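Local coordinates for protein haloacid dehalogenase-like hydrolase (PDB 4EZE) that probably hydrolyses O-phosphoserine to serine and phosphate with magnesium as cofactor, the last step of serine biosynthesis, at residues S24-I29 with R85-L90; D35-K40 with A68-T73. One frame throughout, in Å; residues are numbered along the deposited sequence.

Contact 1: S24-I29 with R85-L90; sequences SIIYFI and RYLREL
L87 reaches across to both I26 and F28 and carries the contact with a different methyl on each. It has the most surface buried of the three, 59 Å² out of a total of 106 Å². Its CD2 meets CD1 of I26 at 3.8 Å. These two side chains reach toward each other tip to tip from backbones well apart, with 10.5 Å between the CA atoms of I26 and L87. I26 can span its share because its chain is stretched out: CD1 is anti to CA (chi2 -179°) and stands at the far end of the longer branch.

The other methyl of L87, CD1, comes to the F28 ring at its edge, in the ring plane, and lies 3.8 Å from CE1. The leucine therefore does not sit over the aromatic face. One face of that ring takes the shorter branch of I26 instead, with CG2 3.4 Å above the plane and shifted toward the rim. I26 and F28 are two positions apart on one strand and pack against each other as well as against L87.

The contact places helix 81-93 on strand 23-29 in the N-terminal antiparallel sheet. This part of the chain has the βαββαβ order of a ferredoxin-like fold. F98, on the neighbouring strand 97-100, touches both F28 and L87, and L41 of helix 34-45 also touches F28.

A salt bridge, R85 NH1 to E89 OE1 at 2.7 Å, joins successive turns of the helix apart from the contact itself. No hydrogen bond or salt bridge links 24-29 to 85-90. All three touching residues are buried, so the attachment rests on van der Waals contact and the exclusion of water, with shape rather than charge setting the fit.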
ATOM      1  N   SER A  24     -20.179   0.664 -15.668  1.00 60.59           N
ATOM      2  CA  SER A  24     -18.955   0.545 -14.911  1.00 48.80           C
ATOM      3  C   SER A  24     -17.850   1.168 -15.733  1.00 52.72           C
ATOM      4  O   SER A  24     -17.985   1.324 -16.953  1.00 52.74           O
ATOM      5  CB  SER A  24     -18.642  -0.912 -14.594  1.00 64.62           C
ATOM      6  OG  SER A  24     -19.370  -1.343 -13.459  1.00 62.18           O
ATOM      7  N   ILE A  25     -16.779   1.550 -15.044  1.00 51.74           N
ATOM      8  CA  ILE A  25     -15.626   2.177 -15.658  1.00 44.65           C
ATOM      9  C   ILE A  25     -14.357   1.449 -15.228  1.00 48.30           C
ATOM     10  O   ILE A  25     -14.201   1.072 -14.065  1.00 47.67           O
ATOM     11  CB  ILE A  25     -15.533   3.645 -15.236  1.00 46.41           C
ATOM     12  CG1 ILE A  25     -16.671   4.422 -15.905  1.00 73.34           C
ATOM     13  CG2 ILE A  25     -14.175   4.221 -15.617  1.00 46.46           C
ATOM     14  CD1 ILE A  25     -17.171   5.622 -15.128  1.00 43.05           C
ATOM     15  N   ILE A  26     -13.477   1.225 -16.190  1.00 47.10           N
ATOM     16  CA  ILE A  26     -12.194   0.606 -15.947  1.00 46.96           C
ATOM     17  C   ILE A  26     -11.166   1.485 -16.614  1.00 54.63           C
ATOM     18  O   ILE A  26     -11.342   1.859 -17.781  1.00 50.41           O
ATOM     19  CB  ILE A  26     -12.092  -0.764 -16.634  1.00 48.31           C
ATOM     20  CG1 ILE A  26     -13.146  -1.717 -16.072  1.00 43.41           C
ATOM     21  CG2 ILE A  26     -10.689  -1.320 -16.466  1.00 49.03           C
ATOM     22  CD1 ILE A  26     -13.104  -3.104 -16.667  1.00 48.78           C
ATOM     23  N   TYR A  27     -10.117   1.836 -15.874  1.00 41.08           N
ATOM     24  CA  TYR A  27      -8.990   2.570 -16.466  1.00 45.60           C
ATOM     25  C   TYR A  27      -7.846   1.611 -16.719  1.00 44.34           C
ATOM     26  O   TYR A  27      -7.555   0.761 -15.880  1.00 41.86           O
ATOM     27  CB  TYR A  27      -8.470   3.640 -15.502  1.00 34.92           C
ATOM     28  CG  TYR A  27      -9.501   4.618 -14.985  1.00 47.18           C
ATOM     29  CD1 TYR A  27      -9.873   5.725 -15.740  1.00 57.41           C
ATOM     30  CD2 TYR A  27     -10.072   4.457 -13.721  1.00 44.14           C
ATOM     31  CE1 TYR A  27     -10.800   6.644 -15.263  1.00 52.10           C
ATOM     32  CE2 TYR A  27     -10.996   5.368 -13.236  1.00 53.46           C
ATOM     33  CZ  TYR A  27     -11.361   6.459 -14.017  1.00 44.62           C
ATOM     34  OH  TYR A  27     -12.264   7.381 -13.543  1.00 46.56           O
ATOM     35  N   PHE A  28      -7.169   1.767 -17.844  1.00 38.46           N
ATOM     36  CA  PHE A  28      -6.046   0.924 -18.162  1.00 34.87           C
ATOM     37  C   PHE A  28      -4.819   1.780 -18.318  1.00 49.75           C
ATOM     38  O   PHE A  28      -4.853   2.761 -19.040  1.00 45.10           O
ATOM     39  CB  PHE A  28      -6.267   0.231 -19.497  1.00 43.08           C
ATOM     40  CG  PHE A  28      -7.378  -0.751 -19.477  1.00 50.74           C
ATOM     41  CD1 PHE A  28      -7.148  -2.055 -19.099  1.00 37.94           C
ATOM     42  CD2 PHE A  28      -8.654  -0.371 -19.849  1.00 43.10           C
ATOM     43  CE1 PHE A  28      -8.184  -2.965 -19.078  1.00 47.09           C
ATOM     44  CE2 PHE A  28      -9.688  -1.273 -19.831  1.00 48.86           C
ATOM     45  CZ  PHE A  28      -9.458  -2.565 -19.429  1.00 48.61           C
ATOM     46  N   ILE A  29      -3.723   1.391 -17.679  1.00 45.53           N
ATOM     47  CA  ILE A  29      -2.478   2.130 -17.828  1.00 41.32           C
ATOM     48  C   ILE A  29      -1.377   1.209 -18.297  1.00 43.66           C
ATOM     49  O   ILE A  29      -1.057   0.210 -17.640  1.00 43.78           O
ATOM     50  CB  ILE A  29      -2.008   2.736 -16.492  1.00 60.93           C
ATOM     51  CG1 ILE A  29      -3.121   3.575 -15.851  1.00 46.10           C
ATOM     52  CG2 ILE A  29      -0.745   3.545 -16.713  1.00 50.62           C
ATOM     53  CD1 ILE A  29      -4.069   2.773 -14.975  1.00 43.97           C
ATOM     54  N   ARG A  85     -10.980 -12.138 -12.889  1.00 51.57           N
ATOM     55  CA  ARG A  85      -9.913 -13.123 -12.992  1.00 56.31           C
ATOM     56  C   ARG A  85      -9.215 -13.023 -14.357  1.00 61.15           C
ATOM     57  O   ARG A  85      -7.982 -12.935 -14.437  1.00 63.33           O
ATOM     58  CB  ARG A  85     -10.450 -14.544 -12.746  1.00 71.51           C
ATOM     59  CG  ARG A  85      -9.377 -15.568 -12.379  1.00 95.75           C
ATOM     60  CD  ARG A  85      -9.655 -16.948 -12.973  1.00100.74           C
ATOM     61  NE  ARG A  85     -10.019 -16.882 -14.394  1.00126.41           N
ATOM     62  CZ  ARG A  85      -9.150 -16.863 -15.407  1.00100.54           C
ATOM     63  NH1 ARG A  85      -7.844 -16.902 -15.177  1.00 80.32           N
ATOM     64  NH2 ARG A  85      -9.589 -16.794 -16.658  1.00 64.33           N
ATOM     65  N   TYR A  86     -10.006 -13.006 -15.429  1.00 48.27           N
ATOM     66  CA  TYR A  86      -9.429 -12.974 -16.771  1.00 52.68           C
ATOM     67  C   TYR A  86      -8.711 -11.641 -17.061  1.00 68.88           C
ATOM     68  O   TYR A  86      -7.629 -11.616 -17.651  1.00 51.01           O
ATOM     69  CB  TYR A  86     -10.496 -13.300 -17.830  1.00 52.10           C
ATOM     70  CG  TYR A  86      -9.985 -13.326 -19.277  1.00 63.34           C
ATOM     71  CD1 TYR A  86      -9.163 -14.354 -19.722  1.00 84.31           C
ATOM     72  CD2 TYR A  86     -10.336 -12.331 -20.196  1.00 82.99           C
ATOM     73  CE1 TYR A  86      -8.696 -14.391 -21.027  1.00 53.86           C
ATOM     74  CE2 TYR A  86      -9.876 -12.365 -21.512  1.00 61.02           C
ATOM     75  CZ  TYR A  86      -9.057 -13.406 -21.916  1.00 70.38           C
ATOM     76  OH  TYR A  86      -8.573 -13.474 -23.203  1.00 79.85           O
ATOM     77  N   LEU A  87      -9.302 -10.525 -16.649  1.00 54.54           N
ATOM     78  CA  LEU A  87      -8.648  -9.238 -16.876  1.00 42.66           C
ATOM     79  C   LEU A  87      -7.262  -9.211 -16.169  1.00 34.51           C
ATOM     80  O   LEU A  87      -6.221  -8.900 -16.773  1.00 43.07           O
ATOM     81  CB  LEU A  87      -9.562  -8.110 -16.399  1.00 46.12           C
ATOM     82  CG  LEU A  87      -9.202  -6.701 -16.890  1.00 58.74           C
ATOM     83  CD1 LEU A  87      -8.970  -6.667 -18.384  1.00 46.87           C
ATOM     84  CD2 LEU A  87     -10.282  -5.704 -16.512  1.00 61.93           C
ATOM     85  N   ARG A  88      -7.271  -9.602 -14.906  1.00 36.37           N
ATOM     86  CA  ARG A  88      -6.085  -9.678 -14.078  1.00 47.91           C
ATOM     87  C   ARG A  88      -5.015 -10.563 -14.698  1.00 58.57           C
ATOM     88  O   ARG A  88      -3.874 -10.151 -14.823  1.00 47.36           O
ATOM     89  CB  ARG A  88      -6.440 -10.203 -12.684  1.00 38.30           C
ATOM     90  CG  ARG A  88      -5.214 -10.316 -11.753  1.00 46.58           C
ATOM     91  CD  ARG A  88      -4.492  -8.962 -11.622  1.00 45.36           C
ATOM     92  NE  ARG A  88      -5.303  -7.978 -10.887  1.00 44.03           N
ATOM     93  CZ  ARG A  88      -5.178  -6.644 -10.961  1.00 51.84           C
ATOM     94  NH1 ARG A  88      -4.280  -6.061 -11.771  1.00 36.18           N
ATOM     95  NH2 ARG A  88      -5.982  -5.879 -10.217  1.00 39.77           N
ATOM     96  N   GLU A  89      -5.372 -11.778 -15.087  1.00 47.24           N
ATOM     97  CA  GLU A  89      -4.384 -12.669 -15.686  1.00 62.13           C
ATOM     98  C   GLU A  89      -3.773 -12.030 -16.934  1.00 40.28           C
ATOM     99  O   GLU A  89      -2.570 -12.137 -17.213  1.00 55.29           O
ATOM    100  CB  GLU A  89      -5.029 -14.012 -16.046  1.00 64.43           C
ATOM    101  CG  GLU A  89      -4.327 -14.758 -17.180  1.00 64.40           C
ATOM    102  CD  GLU A  89      -5.121 -15.970 -17.662  1.00117.78           C
ATOM    103  OE1 GLU A  89      -5.672 -16.710 -16.819  1.00 76.35           O
ATOM    104  OE2 GLU A  89      -5.201 -16.194 -18.888  1.00 73.40           O
ATOM    105  N   LEU A  90      -4.633 -11.369 -17.689  1.00 45.08           N
ATOM    106  CA  LEU A  90      -4.249 -10.699 -18.915  1.00 41.45           C
ATOM    107  C   LEU A  90      -3.331  -9.532 -18.631  1.00 44.72           C
ATOM    108  O   LEU A  90      -2.459  -9.190 -19.440  1.00 48.85           O
ATOM    109  CB  LEU A  90      -5.509 -10.195 -19.596  1.00 51.89           C
ATOM    110  CG  LEU A  90      -5.419  -9.749 -21.041  1.00 59.34           C
ATOM    111  CD1 LEU A  90      -4.803 -10.853 -21.882  1.00 86.60           C
ATOM    112  CD2 LEU A  90      -6.828  -9.464 -21.514  1.00 52.32           C
TER

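Contact 2: D35-K40 with A68-T73; sequences DTFQKK and AYLKLT
L70 holds CG anti to its backbone N (chi1 -176°), which sends its two methyls from the strand to the helix. Q38 is extended at both of its first torsions (chi1 -179°, chi2 179°), and this brings its amide beside the leucine. The side chains of F37 and L70 cross obliquely.

CD2 of L70 meets the ring of F37 at the edge, near its plane. It lies 3.9 Å from F37 CD2 and equally far from CE2. The other methyl, CD1, is 3.6 Å from OE1 of Q38. This is van der Waals contact with an amide oxygen, and the two side chains cross at about a right angle. The aliphatic base of Q38 adds a looser contact, CB to L70 CD2 at 4.1 Å.

Helix 34-45 here lies on strand 67-75, in the ferredoxin-like βαββαβ unit whose two helices cover the antiparallel sheet. The CA atoms of Q38 and L70 are 7.6 Å apart. L70 supplies 73 of the 131 Å² buried.

F57 of strand 56-62 touches both Q38 and L70, so an aromatic residue of the next strand flanks the pair. F37 also meets F96 edge-to-face. D35 OD2 makes a salt bridge to K59 NZ, which ties the helix to strand 56-62 as well.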
ATOM      1  N   ASP A  35      -3.300   3.071 -28.909  1.00 52.06           N
ATOM      2  CA  ASP A  35      -4.153   2.575 -29.983  1.00 59.63           C
ATOM      3  C   ASP A  35      -3.935   1.092 -30.241  1.00 64.45           C
ATOM      4  O   ASP A  35      -4.895   0.322 -30.372  1.00 70.82           O
ATOM      5  CB  ASP A  35      -3.918   3.392 -31.246  1.00 78.97           C
ATOM      6  CG  ASP A  35      -4.377   4.822 -31.084  1.00 94.28           C
ATOM      7  OD1 ASP A  35      -3.684   5.707 -31.615  1.00 67.19           O
ATOM      8  OD2 ASP A  35      -5.416   5.064 -30.408  1.00 73.84           O
ATOM      9  N   THR A  36      -2.672   0.682 -30.293  1.00 49.53           N
ATOM     10  CA  THR A  36      -2.353  -0.746 -30.397  1.00 61.08           C
ATOM     11  C   THR A  36      -2.999  -1.517 -29.259  1.00 46.72           C
ATOM     12  O   THR A  36      -3.489  -2.627 -29.433  1.00 74.85           O
ATOM     13  CB  THR A  36      -0.834  -0.994 -30.353  1.00 63.53           C
ATOM     14  OG1 THR A  36      -0.185  -0.123 -31.285  1.00 78.26           O
ATOM     15  CG2 THR A  36      -0.515  -2.444 -30.704  1.00 70.99           C
ATOM     16  N   PHE A  37      -2.989  -0.923 -28.071  1.00 66.82           N
ATOM     17  CA  PHE A  37      -3.456  -1.628 -26.890  1.00 48.40           C
ATOM     18  C   PHE A  37      -4.973  -1.725 -26.900  1.00 52.29           C
ATOM     19  O   PHE A  37      -5.566  -2.724 -26.489  1.00 55.90           O
ATOM     20  CB  PHE A  37      -2.965  -0.911 -25.625  1.00 47.29           C
ATOM     21  CG  PHE A  37      -3.547  -1.464 -24.348  1.00 38.62           C
ATOM     22  CD1 PHE A  37      -3.030  -2.611 -23.777  1.00 41.85           C
ATOM     23  CD2 PHE A  37      -4.598  -0.822 -23.712  1.00 38.82           C
ATOM     24  CE1 PHE A  37      -3.565  -3.114 -22.599  1.00 41.81           C
ATOM     25  CE2 PHE A  37      -5.142  -1.328 -22.537  1.00 47.62           C
ATOM     26  CZ  PHE A  37      -4.618  -2.474 -21.981  1.00 44.44           C
ATOM     27  N   GLN A  38      -5.614  -0.666 -27.351  1.00 53.70           N
ATOM     28  CA  GLN A  38      -7.046  -0.700 -27.450  1.00 64.91           C
ATOM     29  C   GLN A  38      -7.455  -1.779 -28.443  1.00 63.23           C
ATOM     30  O   GLN A  38      -8.291  -2.633 -28.144  1.00 58.69           O
ATOM     31  CB  GLN A  38      -7.568   0.642 -27.919  1.00 56.54           C
ATOM     32  CG  GLN A  38      -9.078   0.662 -28.006  1.00 56.30           C
ATOM     33  CD  GLN A  38      -9.575   2.002 -28.456  1.00 78.09           C
ATOM     34  OE1 GLN A  38      -8.992   3.034 -28.122  1.00 95.27           O
ATOM     35  NE2 GLN A  38     -10.647   2.002 -29.233  1.00 87.25           N
ATOM     36  N   LYS A  39      -6.853  -1.734 -29.626  1.00 57.97           N
ATOM     37  CA  LYS A  39      -7.168  -2.684 -30.685  1.00 67.83           C
ATOM     38  C   LYS A  39      -6.998  -4.092 -30.156  1.00 72.76           C
ATOM     39  O   LYS A  39      -7.923  -4.916 -30.173  1.00 66.37           O
ATOM     40  CB  LYS A  39      -6.240  -2.451 -31.876  1.00 65.07           C
ATOM     41  CG  LYS A  39      -6.644  -3.165 -33.154  1.00 88.35           C
ATOM     42  CD  LYS A  39      -5.882  -2.607 -34.352  1.00 95.19           C
ATOM     43  CE  LYS A  39      -6.071  -3.467 -35.592  1.00100.73           C
ATOM     44  NZ  LYS A  39      -5.830  -4.908 -35.287  1.00 88.75           N
ATOM     45  N   LYS A  40      -5.800  -4.348 -29.653  1.00 67.80           N
ATOM     46  CA  LYS A  40      -5.436  -5.655 -29.140  1.00 62.98           C
ATOM     47  C   LYS A  40      -6.418  -6.137 -28.079  1.00 55.22           C
ATOM     48  O   LYS A  40      -6.713  -7.330 -27.977  1.00 72.73           O
ATOM     49  CB  LYS A  40      -4.029  -5.568 -28.559  1.00 70.16           C
ATOM     50  CG  LYS A  40      -3.385  -6.892 -28.236  1.00 76.91           C
ATOM     51  CD  LYS A  40      -2.085  -6.657 -27.492  1.00 83.64           C
ATOM     52  CE  LYS A  40      -1.233  -7.908 -27.507  1.00 68.63           C
ATOM     53  NZ  LYS A  40      -0.633  -8.071 -26.163  1.00 64.30           N
ATOM     54  N   ALA A  68      -0.973   9.159 -19.568  1.00 57.84           N
ATOM     55  CA  ALA A  68      -2.001   8.917 -20.564  1.00 62.67           C
ATOM     56  C   ALA A  68      -2.605   7.544 -20.281  1.00 51.86           C
ATOM     57  O   ALA A  68      -1.872   6.587 -20.074  1.00 49.66           O
ATOM     58  CB  ALA A  68      -1.396   8.962 -21.952  1.00 56.30           C
ATOM     59  N   TYR A  69      -3.931   7.453 -20.249  1.00 46.14           N
ATOM     60  CA  TYR A  69      -4.598   6.176 -20.012  1.00 35.94           C
ATOM     61  C   TYR A  69      -5.758   5.902 -20.965  1.00 55.33           C
ATOM     62  O   TYR A  69      -6.199   6.778 -21.705  1.00 49.19           O
ATOM     63  CB  TYR A  69      -5.135   6.119 -18.592  1.00 46.61           C
ATOM     64  CG  TYR A  69      -6.106   7.223 -18.322  1.00 49.95           C
ATOM     65  CD1 TYR A  69      -5.650   8.522 -18.136  1.00 58.75           C
ATOM     66  CD2 TYR A  69      -7.475   6.979 -18.263  1.00 49.49           C
ATOM     67  CE1 TYR A  69      -6.528   9.551 -17.884  1.00 43.73           C
ATOM     68  CE2 TYR A  69      -8.370   8.005 -18.013  1.00 49.97           C
ATOM     69  CZ  TYR A  69      -7.887   9.295 -17.836  1.00 62.91           C
ATOM     70  OH  TYR A  69      -8.743  10.344 -17.600  1.00 48.31           O
ATOM     71  N   LEU A  70      -6.259   4.672 -20.918  1.00 46.60           N
ATOM     72  CA  LEU A  70      -7.410   4.260 -21.709  1.00 45.38           C
ATOM     73  C   LEU A  70      -8.592   4.058 -20.775  1.00 47.21           C
ATOM     74  O   LEU A  70      -8.488   3.346 -19.789  1.00 44.40           O
ATOM     75  CB  LEU A  70      -7.127   2.956 -22.456  1.00 46.03           C
ATOM     76  CG  LEU A  70      -8.250   2.504 -23.396  1.00 70.30           C
ATOM     77  CD1 LEU A  70      -8.384   3.418 -24.611  1.00 40.88           C
ATOM     78  CD2 LEU A  70      -7.991   1.080 -23.832  1.00 37.99           C
ATOM     79  N   LYS A  71      -9.714   4.703 -21.066  1.00 55.45           N
ATOM     80  CA  LYS A  71     -10.872   4.564 -20.195  1.00 53.81           C
ATOM     81  C   LYS A  71     -11.958   3.749 -20.905  1.00 54.39           C
ATOM     82  O   LYS A  71     -12.269   3.986 -22.056  1.00 64.42           O
ATOM     83  CB  LYS A  71     -11.392   5.936 -19.759  1.00 41.65           C
ATOM     84  CG  LYS A  71     -12.645   5.875 -18.886  1.00 47.63           C
ATOM     85  CD  LYS A  71     -13.089   7.278 -18.497  1.00 71.24           C
ATOM     86  CE  LYS A  71     -14.468   7.309 -17.849  1.00 45.81           C
ATOM     87  NZ  LYS A  71     -14.917   8.734 -17.768  1.00 57.69           N
ATOM     88  N   LEU A  72     -12.511   2.766 -20.225  1.00 58.87           N
ATOM     89  CA  LEU A  72     -13.481   1.912 -20.870  1.00 66.64           C
ATOM     90  C   LEU A  72     -14.746   1.970 -20.050  1.00 53.22           C
ATOM     91  O   LEU A  72     -14.706   1.783 -18.830  1.00 64.72           O
ATOM     92  CB  LEU A  72     -12.978   0.462 -20.956  1.00 49.08           C
ATOM     93  CG  LEU A  72     -14.101  -0.570 -21.141  1.00 62.00           C
ATOM     94  CD1 LEU A  72     -14.740  -0.412 -22.516  1.00 55.99           C
ATOM     95  CD2 LEU A  72     -13.621  -2.001 -20.948  1.00 39.96           C
ATOM     96  N   THR A  73     -15.868   2.245 -20.709  1.00 60.28           N
ATOM     97  CA  THR A  73     -17.152   2.184 -20.029  1.00 52.38           C
ATOM     98  C   THR A  73     -17.937   1.030 -20.599  1.00 48.63           C
ATOM     99  O   THR A  73     -18.040   0.866 -21.809  1.00 61.34           O
ATOM    100  CB  THR A  73     -17.931   3.493 -20.167  1.00 61.25           C
ATOM    101  OG1 THR A  73     -17.097   4.579 -19.736  1.00 45.92           O
ATOM    102  CG2 THR A  73     -19.167   3.445 -19.310  1.00 58.75           C
TER

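How the contacts relate
Contacts 1 and 2 attach the two helices of one small domain to adjacent strands of one sheet. Their centres are about 11 Å apart. Strands 23-29 and 67-75 run antiparallel and probably hydrogen bond to each other, F28 N to L70 O at 2.8 Å and L72 N to I26 O at 2.9 Å. A residue central to each contact, F28 and L70, is thus joined through the backbone. In sequence, contact 2 is nested inside the loop closed by contact 1. Neither is near the metal site, where D114, D116 and D270 hold sodium; D114 is the predicted nucleophile.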